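Local coordinates for Molybdate/tungstate binding protein (Sporomusa ovata, PDB 1FR3) that binds molybdate and tungstate oxyanions as a six-subunit assembly and probably serves molybdate homeostasis in the cell, at residues A11-I16 against I25-K30. Residues are numbered along the deposited sequence; the frame is centred on the assembly and turned at random.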
loop_
_atom_site.group_PDB
_atom_site.type_symbol
_atom_site.label_atom_id
_atom_site.label_comp_id
_atom_site.label_asym_id
_atom_site.label_seq_id
_atom_site.Cartn_x
_atom_site.Cartn_y
_atom_site.Cartn_z
ATOM N N ALA A 11 -16.645 12.951 -1.077
ATOM C CA ALA A 11 -17.170 12.597 -2.387
ATOM C C ALA A 11 -18.561 11.986 -2.366
ATOM O O ALA A 11 -19.180 11.836 -1.312
ATOM C CB ALA A 11 -16.191 11.588 -2.998
ATOM N N THR A 12 -19.056 11.673 -3.562
ATOM C CA THR A 12 -20.384 11.073 -3.687
ATOM C C THR A 12 -20.282 9.785 -4.497
ATOM O O THR A 12 -19.594 9.747 -5.519
ATOM C CB THR A 12 -21.389 12.036 -4.349
ATOM O OG1 THR A 12 -21.534 13.216 -3.545
ATOM C CG2 THR A 12 -22.764 11.407 -4.496
ATOM N N VAL A 13 -20.914 8.717 -4.008
ATOM C CA VAL A 13 -20.898 7.454 -4.755
ATOM C C VAL A 13 -21.757 7.565 -6.016
ATOM O O VAL A 13 -22.921 7.963 -5.927
ATOM C CB VAL A 13 -21.409 6.274 -3.912
ATOM C CG1 VAL A 13 -21.387 4.966 -4.688
ATOM C CG2 VAL A 13 -20.587 6.132 -2.634
ATOM N N LYS A 14 -21.199 7.186 -7.154
ATOM C CA LYS A 14 -21.928 7.190 -8.419
ATOM C C LYS A 14 -22.415 5.779 -8.758
ATOM O O LYS A 14 -23.593 5.572 -9.068
ATOM C CB LYS A 14 -21.071 7.703 -9.575
ATOM C CG LYS A 14 -20.615 9.145 -9.464
ATOM C CD LYS A 14 -20.133 9.706 -10.791
ATOM C CE LYS A 14 -18.841 9.055 -11.258
ATOM N NZ LYS A 14 -18.345 9.680 -12.525
ATOM N N GLU A 15 -21.510 4.809 -8.691
ATOM C CA GLU A 15 -21.840 3.431 -9.035
ATOM C C GLU A 15 -21.020 2.435 -8.228
ATOM O O GLU A 15 -19.933 2.742 -7.751
ATOM C CB GLU A 15 -21.611 3.205 -10.542
ATOM C CG GLU A 15 -22.618 3.972 -11.386
ATOM C CD GLU A 15 -22.506 3.824 -12.882
ATOM O OE1 GLU A 15 -22.431 2.684 -13.382
ATOM O OE2 GLU A 15 -22.506 4.853 -13.603
ATOM N N ILE A 16 -21.577 1.239 -8.058
ATOM C CA ILE A 16 -20.903 0.165 -7.356
ATOM C C ILE A 16 -20.973 -1.121 -8.178
ATOM O O ILE A 16 -22.082 -1.498 -8.573
ATOM C CB ILE A 16 -21.521 -0.120 -5.971
ATOM C CG1 ILE A 16 -21.385 1.119 -5.085
ATOM C CG2 ILE A 16 -20.832 -1.318 -5.327
ATOM C CD1 ILE A 16 -22.087 1.019 -3.746
ATOM N N ILE A 25 -15.844 0.961 -6.278
ATOM C CA ILE A 25 -16.676 2.073 -5.836
ATOM C C ILE A 25 -16.282 3.284 -6.689
ATOM O O ILE A 25 -15.146 3.743 -6.583
ATOM C CB ILE A 25 -16.485 2.427 -4.353
ATOM C CG1 ILE A 25 -16.485 1.193 -3.453
ATOM C CG2 ILE A 25 -17.553 3.412 -3.887
ATOM C CD1 ILE A 25 -17.699 0.309 -3.504
ATOM N N VAL A 26 -17.186 3.689 -7.567
ATOM C CA VAL A 26 -16.925 4.823 -8.456
ATOM C C VAL A 26 -17.532 6.063 -7.802
ATOM O O VAL A 26 -18.720 6.065 -7.478
ATOM C CB VAL A 26 -17.529 4.639 -9.855
ATOM C CG1 VAL A 26 -17.081 5.786 -10.757
ATOM C CG2 VAL A 26 -17.106 3.310 -10.467
ATOM N N MET A 27 -16.712 7.083 -7.577
ATOM C CA MET A 27 -17.185 8.281 -6.902
ATOM C C MET A 27 -16.904 9.538 -7.707
ATOM O O MET A 27 -16.058 9.556 -8.602
ATOM C CB MET A 27 -16.452 8.392 -5.553
ATOM C CG MET A 27 -16.798 7.271 -4.584
ATOM S SD MET A 27 -15.649 7.189 -3.187
ATOM C CE MET A 27 -14.244 6.393 -3.961
ATOM N N ASP A 28 -17.628 10.596 -7.372
ATOM C CA ASP A 28 -17.374 11.903 -7.960
ATOM C C ASP A 28 -16.805 12.811 -6.864
ATOM O O ASP A 28 -17.359 12.859 -5.768
ATOM C CB ASP A 28 -18.630 12.571 -8.531
ATOM C CG ASP A 28 -18.291 13.947 -9.091
ATOM O OD1 ASP A 28 -18.612 14.946 -8.420
ATOM O OD2 ASP A 28 -17.703 14.019 -10.188
ATOM N N TYR A 29 -15.709 13.475 -7.192
ATOM C CA TYR A 29 -15.126 14.446 -6.280
ATOM C C TYR A 29 -14.993 15.779 -7.027
ATOM O O TYR A 29 -14.044 15.952 -7.792
ATOM C CB TYR A 29 -13.755 14.024 -5.739
ATOM C CG TYR A 29 -13.258 15.073 -4.752
ATOM C CD1 TYR A 29 -13.916 15.241 -3.540
ATOM C CD2 TYR A 29 -12.177 15.874 -5.051
ATOM C CE1 TYR A 29 -13.486 16.196 -2.633
ATOM C CE2 TYR A 29 -11.742 16.837 -4.151
ATOM C CZ TYR A 29 -12.404 16.982 -2.954
ATOM O OH TYR A 29 -11.977 17.935 -2.051
ATOM N N LYS A 30 -15.945 16.683 -6.802
ATOM C CA LYS A 30 -15.898 17.995 -7.442
ATOM C C LYS A 30 -15.669 17.895 -8.941
ATOM O O LYS A 30 -14.978 18.732 -9.531
ATOM C CB LYS A 30 -14.812 18.855 -6.774
ATOM C CG LYS A 30 -15.000 19.042 -5.277
ATOM C CD LYS A 30 -13.899 19.896 -4.655
ATOM C CE LYS A 30 -14.183 20.111 -3.174
ATOM N NZ LYS A 30 -13.018 20.730 -2.477
HETATM O O HOH W 1 -16.996 12.053 -11.827
#
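Thr-12 and Asp-28 face each other as a hydrogen-bonded pair, N to O in both directions, where strands 7-18 and 22-29 run antiparallel as a beta hairpin. The regular ladder is then broken by a classic beta bulge, a good example of how one extra residue is absorbed: Lys-14 and Glu-15 both lie opposite Val-26, whose carbonyl O accepts two bonds, a short one from Lys-14 N (2.7 Å) and a longer one from Glu-15 N (3.3 Å). Val-26 N returns a bond to Glu-15 O within the bulge; beyond it the pairing resumes one residue out of step, with Ile-16 beside Ile-25.

The bulge turns the CB of Lys-14 toward the partner strand. Its CG stands anti to the carbonyl carbon (chi1 -63°), and the chain, bent at chi3, passes over strand 22-29, with Lys-14 CD 3.9 Å from Asp-28 CB and Lys-14 CE 3.7 Å from Val-26 CG1. Lys-14 NZ forms a salt bridge with Glu-33 and donates to a water (2.8 Å) that in turn donates to Asp-28 OD2. A leucine in place of Lys-14 would probably leave Glu-33 without its charged mate and break the water link to Asp-28.

On the face opposite Thr-12, Val-26 and Asp-28, Ile-16 and Ile-25 lie side by side, Ile-16 CG2 lying 4.0 Å from Ile-25 CD1, while Val-13 packs against Ile-25 and Met-27. This apolar layer continues onto Leu-48, Val-54 and Ile-38, and Met-27 reaches Met-63 of the second subunit. Backbone bonds tie the hairpin to strands 32-39 and 53-58, between which it lies in the antiparallel sheet of the TOBE domain, an OB-clan member.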